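Local structure of protein BCAM1869 (Burkholderia cenocepacia, 4O2H) at residues G87-A92 with A130-A135. The protein is an RsaM homolog that probably acts as a transcriptional regulator connected with quorum sensing, and it associates with identical copies of itself. Numbering follows the deposited sequence.
Sequences GTFVIA and AAVASA
Phe89 reaches from the start of its strand with the far end of its ring and overlaps two consecutive residues of a helix, Val132 and Ala133. Its CZ atom lies 3.9 Å from CB of Ala133, while the neighbouring ring carbon CE2 comes to 4.2 Å from CG1 of Val132. Both methyl groups approach the ring obliquely. It is a worked example of how one long aromatic side chain can bridge a strand and a helix whose backbones stay well apart: the CA atoms of Phe89 and Ala133, the nearest across the two segments, are separated by 9.1 Å. A chi1 of -78° swings CG opposite the carbonyl carbon and sends the phenyl group across this gap. On the helical side, Ala133 offers only its single methyl, whereas Val132 directs one of its two branches, CG1, at the ring. The interaction is wholly apolar and modest in extent, burying 102 Å² counted over both segments, of which Phe89 contributes about half. The helix itself continues on both sides of the contact. The contact joins strand 89-98, outermost in the antiparallel sheet of this chain, to the last helix, 128-138. Trp128 and Pro129, from the first turn of that helix, also touch Phe89, and Leu82 meets it from the adjacent strand 74-83. Val132 in turn packs on Trp80, Thr61 and Ser38, one residue from each of the other three strands, so that the helix lies across the sheet with Phe89 meeting it at the 89-98 border.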
loop_
_atom_site.group_PDB
_atom_site.type_symbol
_atom_site.label_atom_id
_atom_site.label_comp_id
_atom_site.label_asym_id
_atom_site.label_seq_id
_atom_site.Cartn_x
_atom_site.Cartn_y
_atom_site.Cartn_z
ATOM N N GLY A 87 -20.998 -4.162 -10.144
ATOM C CA GLY A 87 -20.652 -4.248 -8.729
ATOM C C GLY A 87 -19.460 -5.173 -8.536
ATOM O O GLY A 87 -19.181 -5.627 -7.417
ATOM N N THR A 88 -18.721 -5.444 -9.629
ATOM C CA THR A 88 -17.583 -6.344 -9.546
ATOM C C THR A 88 -16.267 -5.587 -9.255
ATOM O O THR A 88 -15.994 -4.541 -9.840
ATOM C CB THR A 88 -17.487 -7.254 -10.805
ATOM O OG1 THR A 88 -16.576 -8.306 -10.512
ATOM C CG2 THR A 88 -16.996 -6.542 -12.050
ATOM N N PHE A 89 -15.475 -6.138 -8.345
ATOM C CA PHE A 89 -14.146 -5.655 -8.000
ATOM C C PHE A 89 -13.174 -6.184 -9.010
ATOM O O PHE A 89 -13.272 -7.350 -9.385
ATOM C CB PHE A 89 -13.743 -6.101 -6.604
ATOM C CG PHE A 89 -14.394 -5.282 -5.523
ATOM C CD1 PHE A 89 -15.647 -5.622 -5.033
ATOM C CD2 PHE A 89 -13.740 -4.187 -4.975
ATOM C CE1 PHE A 89 -16.229 -4.890 -4.001
ATOM C CE2 PHE A 89 -14.325 -3.460 -3.938
ATOM C CZ PHE A 89 -15.552 -3.833 -3.441
ATOM N N VAL A 90 -12.266 -5.317 -9.482
ATOM C CA VAL A 90 -11.321 -5.590 -10.546
ATOM C C VAL A 90 -9.910 -5.187 -10.109
ATOM O O VAL A 90 -9.733 -4.088 -9.591
ATOM C CB VAL A 90 -11.718 -4.812 -11.864
ATOM C CG1 VAL A 90 -10.809 -5.178 -13.045
ATOM C CG2 VAL A 90 -13.192 -4.985 -12.243
ATOM N N ILE A 91 -8.906 -6.033 -10.410
ATOM C CA ILE A 91 -7.487 -5.728 -10.257
ATOM C C ILE A 91 -7.139 -4.862 -11.437
ATOM O O ILE A 91 -7.195 -5.338 -12.573
ATOM C CB ILE A 91 -6.575 -6.972 -10.167
ATOM C CG1 ILE A 91 -7.019 -7.895 -9.015
ATOM C CG2 ILE A 91 -5.092 -6.503 -9.988
ATOM C CD1 ILE A 91 -6.122 -9.070 -8.691
ATOM N N ALA A 92 -6.830 -3.584 -11.185
ATOM C CA ALA A 92 -6.506 -2.606 -12.210
ATOM C C ALA A 92 -5.267 -3.045 -13.043
ATOM O O ALA A 92 -4.166 -3.216 -12.506
ATOM C CB ALA A 92 -6.282 -1.245 -11.562
ATOM N N ALA A 130 -14.175 -9.709 -0.999
ATOM C CA ALA A 130 -14.934 -9.749 0.270
ATOM C C ALA A 130 -14.153 -9.037 1.404
ATOM O O ALA A 130 -14.723 -8.190 2.087
ATOM C CB ALA A 130 -15.269 -11.191 0.660
ATOM N N ALA A 131 -12.838 -9.311 1.542
ATOM C CA ALA A 131 -12.052 -8.672 2.607
ATOM C C ALA A 131 -11.741 -7.185 2.326
ATOM O O ALA A 131 -11.663 -6.396 3.263
ATOM C CB ALA A 131 -10.778 -9.444 2.871
ATOM N N VAL A 132 -11.606 -6.791 1.066
ATOM C CA VAL A 132 -11.397 -5.383 0.722
ATOM C C VAL A 132 -12.647 -4.559 1.095
ATOM O O VAL A 132 -12.524 -3.569 1.827
ATOM C CB VAL A 132 -11.007 -5.221 -0.766
ATOM C CG1 VAL A 132 -11.105 -3.767 -1.255
ATOM C CG2 VAL A 132 -9.616 -5.803 -1.010
ATOM N N ALA A 133 -13.840 -4.997 0.667
ATOM C CA ALA A 133 -15.095 -4.263 0.948
ATOM C C ALA A 133 -15.334 -4.177 2.448
ATOM O O ALA A 133 -15.689 -3.121 2.963
ATOM C CB ALA A 133 -16.264 -4.937 0.260
ATOM N N SER A 134 -15.056 -5.269 3.149
ATOM C CA SER A 134 -15.178 -5.369 4.598
ATOM C C SER A 134 -14.305 -4.322 5.289
ATOM O O SER A 134 -14.799 -3.599 6.155
ATOM C CB SER A 134 -14.780 -6.773 5.058
ATOM O OG SER A 134 -15.041 -6.942 6.441
ATOM N N ALA A 135 -13.022 -4.208 4.874
ATOM C CA ALA A 135 -12.102 -3.242 5.477
ATOM C C ALA A 135 -12.561 -1.818 5.191
ATOM O O ALA A 135 -12.450 -0.958 6.053
ATOM C CB ALA A 135 -10.693 -3.453 4.950
#